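D-methionine-binding lipoprotein MetQ (Escherichia coli, PDB 4YAH) binds methionine as the substrate-binding lipoprotein of an ATP-driven D-methionine permease. Local coordinates at residues A[112-117]-A[219-224]. Residues are numbered along the deposited sequence; the frame is centred on the assembly and turned at random.
Sequences YPIAGY and FVEDKE. With MET (methionine), chain B.
E221 grips the backbone of I114 twice. E221 N gives a nearly straight bond to I114 O (2.9 Å, 174° at the hydrogen). Its carboxylate accepts the I114 N-H, with I114 N 3.2 Å from E221 OE1. This donor arrives from above the carboxylate plane. CG of E221 stands anti to the backbone N (chi1 -169°) and the chain runs on extended, which carries the carboxylate back to I114. There I114 CG2 lies against E221 CD at 3.7 Å.

One step along, G116 N donates to F219 O at 3.0 Å. The F219 ring folds back toward the neighbouring strand and takes G116 CA over one face, toward the rim, in a CH-pi contact (G116 CA to the F219 ring centroid 4.0 Å). A115 and V220 form an antiparallel non-hydrogen-bonded pair between these bonds, with A115 CB 4.0 Å from V220 CG2. P113 CB packs on V220 CG1 at 4.1 Å.

E221 OE1 also forms a salt bridge with R144, which itself bonds the bound methionine. E221 is thus a second-shell residue, consistent with a part in positioning R144. With an alanine in place of E221, the I114 N-H and the R144 guanidinium would probably lose this carboxylate as a partner. Y112, at the start of 112-117, borders the ligand, with its CD2 3.8 Å from the methionine N. Further along, 115-117 and 219-220 pair antiparallel at one side of a five-stranded mixed sheet, and 112-114 leads from the other sheet into it, as in the two-lobed periplasmic binding protein fold with its ligand in the cleft.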
ATOM      1  N   TYR A 112       3.688   5.689   0.483  1.00 17.72           N
ATOM      2  CA  TYR A 112       3.684   5.427  -0.958  1.00 18.04           C
ATOM      3  C   TYR A 112       2.526   6.201  -1.569  1.00 16.91           C
ATOM      4  O   TYR A 112       1.427   5.665  -1.695  1.00 16.73           O
ATOM      5  CB  TYR A 112       3.528   3.939  -1.236  1.00 16.70           C
ATOM      6  CG  TYR A 112       4.679   3.071  -0.801  1.00 17.45           C
ATOM      7  CD1 TYR A 112       5.896   3.119  -1.461  1.00 18.92           C
ATOM      8  CD2 TYR A 112       4.527   2.172   0.237  1.00 19.31           C
ATOM      9  CE1 TYR A 112       6.947   2.294  -1.085  1.00 20.57           C
ATOM     10  CE2 TYR A 112       5.572   1.336   0.622  1.00 17.22           C
ATOM     11  CZ  TYR A 112       6.778   1.414  -0.044  1.00 18.11           C
ATOM     12  OH  TYR A 112       7.816   0.603   0.310  1.00 22.21           O
ATOM     13  N   PRO A 113       2.749   7.483  -1.903  1.00 15.87           N
ATOM     14  CA  PRO A 113       1.607   8.279  -2.371  1.00 17.24           C
ATOM     15  C   PRO A 113       0.970   7.628  -3.596  1.00 15.23           C
ATOM     16  O   PRO A 113       1.658   7.237  -4.532  1.00 19.39           O
ATOM     17  CB  PRO A 113       2.230   9.644  -2.682  1.00 17.88           C
ATOM     18  CG  PRO A 113       3.444   9.717  -1.752  1.00 19.64           C
ATOM     19  CD  PRO A 113       3.975   8.289  -1.802  1.00 19.02           C
ATOM     20  N   ILE A 114      -0.339   7.456  -3.538  1.00 15.60           N
ATOM     21  CA  ILE A 114      -1.033   6.666  -4.535  1.00 17.62           C
ATOM     22  C   ILE A 114      -1.392   7.538  -5.737  1.00 19.69           C
ATOM     23  O   ILE A 114      -1.599   8.744  -5.606  1.00 16.35           O
ATOM     24  CB  ILE A 114      -2.287   6.009  -3.939  1.00 15.32           C
ATOM     25  CG1 ILE A 114      -2.723   4.820  -4.785  1.00 16.87           C
ATOM     26  CG2 ILE A 114      -3.398   7.031  -3.712  1.00 16.61           C
ATOM     27  CD1 ILE A 114      -3.779   3.964  -4.088  1.00 18.54           C
ATOM     28  N   ALA A 115      -1.451   6.909  -6.906  1.00 14.65           N
ATOM     29  CA  ALA A 115      -1.683   7.642  -8.150  1.00 14.28           C
ATOM     30  C   ALA A 115      -2.783   7.015  -8.991  1.00 17.29           C
ATOM     31  O   ALA A 115      -3.146   5.853  -8.815  1.00 15.49           O
ATOM     32  CB  ALA A 115      -0.404   7.722  -8.945  1.00 16.46           C
ATOM     33  N   GLY A 116      -3.334   7.835  -9.880  1.00 16.05           N
ATOM     34  CA  GLY A 116      -4.254   7.385 -10.913  1.00 19.40           C
ATOM     35  C   GLY A 116      -3.486   7.169 -12.207  1.00 19.94           C
ATOM     36  O   GLY A 116      -2.609   7.963 -12.553  1.00 17.58           O
ATOM     37  N   TYR A 117      -3.803   6.080 -12.897  1.00 16.04           N
ATOM     38  CA  TYR A 117      -3.100   5.659 -14.106  1.00 16.47           C
ATOM     39  C   TYR A 117      -4.084   5.337 -15.200  1.00 17.27           C
ATOM     40  O   TYR A 117      -5.236   5.024 -14.926  1.00 16.47           O
ATOM     41  CB  TYR A 117      -2.240   4.413 -13.865  1.00 16.32           C
ATOM     42  CG  TYR A 117      -1.218   4.516 -12.759  1.00 15.24           C
ATOM     43  CD1 TYR A 117       0.076   4.938 -13.017  1.00 19.14           C
ATOM     44  CD2 TYR A 117      -1.544   4.179 -11.445  1.00 17.03           C
ATOM     45  CE1 TYR A 117       1.024   5.021 -12.001  1.00 20.50           C
ATOM     46  CE2 TYR A 117      -0.612   4.257 -10.422  1.00 17.55           C
ATOM     47  CZ  TYR A 117       0.670   4.678 -10.701  1.00 17.00           C
ATOM     48  OH  TYR A 117       1.619   4.760  -9.703  1.00 19.07           O
ATOM     49  N   PHE A 219      -2.412  11.801 -11.880  1.00 18.39           N
ATOM     50  CA  PHE A 219      -2.527  12.620 -10.684  1.00 15.67           C
ATOM     51  C   PHE A 219      -2.045  11.754  -9.542  1.00 16.88           C
ATOM     52  O   PHE A 219      -2.066  10.534  -9.658  1.00 16.17           O
ATOM     53  CB  PHE A 219      -3.953  13.113 -10.446  1.00 15.75           C
ATOM     54  CG  PHE A 219      -4.998  12.037 -10.511  1.00 18.59           C
ATOM     55  CD1 PHE A 219      -5.747  11.841 -11.663  1.00 19.41           C
ATOM     56  CD2 PHE A 219      -5.232  11.214  -9.422  1.00 19.99           C
ATOM     57  CE1 PHE A 219      -6.712  10.850 -11.717  1.00 19.84           C
ATOM     58  CE2 PHE A 219      -6.193  10.229  -9.474  1.00 18.60           C
ATOM     59  CZ  PHE A 219      -6.941  10.051 -10.616  1.00 19.37           C
ATOM     60  N   VAL A 220      -1.599  12.407  -8.478  1.00 17.24           N
ATOM     61  CA  VAL A 220      -0.947  11.738  -7.361  1.00 17.02           C
ATOM     62  C   VAL A 220      -1.375  12.398  -6.061  1.00 19.17           C
ATOM     63  O   VAL A 220      -1.505  13.616  -5.969  1.00 17.72           O
ATOM     64  CB  VAL A 220       0.593  11.798  -7.484  1.00 16.74           C
ATOM     65  CG1 VAL A 220       1.250  10.894  -6.428  1.00 19.54           C
ATOM     66  CG2 VAL A 220       1.024  11.412  -8.871  1.00 24.90           C
ATOM     67  N   GLU A 221      -1.632  11.555  -5.079  1.00 17.61           N
ATOM     68  CA  GLU A 221      -1.864  11.945  -3.699  1.00 15.87           C
ATOM     69  C   GLU A 221      -0.714  12.778  -3.126  1.00 17.27           C
ATOM     70  O   GLU A 221       0.437  12.549  -3.507  1.00 18.78           O
ATOM     71  CB  GLU A 221      -2.057  10.656  -2.912  1.00 17.49           C
ATOM     72  CG  GLU A 221      -2.558  10.755  -1.498  1.00 20.37           C
ATOM     73  CD  GLU A 221      -2.651   9.356  -0.888  1.00 17.67           C
ATOM     74  OE1 GLU A 221      -1.600   8.673  -0.839  1.00 19.20           O
ATOM     75  OE2 GLU A 221      -3.767   8.934  -0.507  1.00 19.86           O
ATOM     76  N   ASP A 222      -1.016  13.718  -2.217  1.00 19.11           N
ATOM     77  CA  ASP A 222       0.031  14.466  -1.493  1.00 20.19           C
ATOM     78  C   ASP A 222       0.915  13.536  -0.671  1.00 20.64           C
ATOM     79  O   ASP A 222       0.431  12.553  -0.139  1.00 20.85           O
ATOM     80  CB  ASP A 222      -0.572  15.510  -0.539  1.00 28.47           C
ATOM     81  CG  ASP A 222      -1.306  16.621  -1.253  1.00 55.67           C
ATOM     82  OD1 ASP A 222      -2.195  17.230  -0.610  1.00 52.81           O
ATOM     83  OD2 ASP A 222      -0.996  16.895  -2.436  1.00 41.08           O
ATOM     84  N   LYS A 223       2.201  13.862  -0.547  1.00 23.77           N
ATOM     85  CA  LYS A 223       3.114  13.096   0.313  1.00 23.56           C
ATOM     86  C   LYS A 223       2.614  13.038   1.759  1.00 25.08           C
ATOM     87  O   LYS A 223       2.770  12.020   2.440  1.00 25.03           O
ATOM     88  CB  LYS A 223       4.522  13.696   0.297  1.00 32.41           C
ATOM     89  CG  LYS A 223       5.255  13.550  -1.027  1.00 38.35           C
ATOM     90  CD  LYS A 223       6.607  14.259  -0.988  1.00 47.35           C
ATOM     91  CE  LYS A 223       7.165  14.488  -2.389  1.00 67.89           C
ATOM     92  NZ  LYS A 223       7.381  13.214  -3.134  1.00 61.15           N
ATOM     93  N   GLU A 224       2.037  14.139   2.227  1.00 21.38           N
ATOM     94  CA  GLU A 224       1.476  14.193   3.571  1.00 21.81           C
ATOM     95  C   GLU A 224       0.122  13.508   3.627  1.00 22.45           C
ATOM     96  O   GLU A 224      -0.875  14.006   3.115  1.00 22.38           O
ATOM     97  CB  GLU A 224       1.335  15.645   4.054  1.00 26.59           C
ATOM     98  CG  GLU A 224       0.738  15.751   5.452  1.00 29.47           C
ATOM     99  CD  GLU A 224       1.578  15.014   6.482  1.00 36.87           C
ATOM    100  OE1 GLU A 224       2.769  15.363   6.610  1.00 32.37           O
ATOM    101  OE2 GLU A 224       1.060  14.080   7.146  1.00 34.35           O
TER
HETATM  102  N   MET B 301       1.626  -0.316   0.128  1.00 16.33           N
HETATM  103  CA  MET B 301       0.198   0.001   0.134  1.00 16.55           C
HETATM  104  C   MET B 301       0.019   1.498   0.049  1.00 17.10           C
HETATM  105  O   MET B 301       0.663   2.211   0.825  1.00 17.75           O
HETATM  106  CB  MET B 301      -0.475  -0.534   1.401  1.00 18.12           C
HETATM  107  CG  MET B 301      -1.991  -0.417   1.407  1.00 15.74           C
HETATM  108  SD  MET B 301      -2.771  -1.040   2.911  1.00 15.65           S
HETATM  109  CE  MET B 301      -2.600  -2.806   2.659  1.00 16.05           C
HETATM  110  OXT MET B 301      -0.782   1.989  -0.771  1.00 18.27           O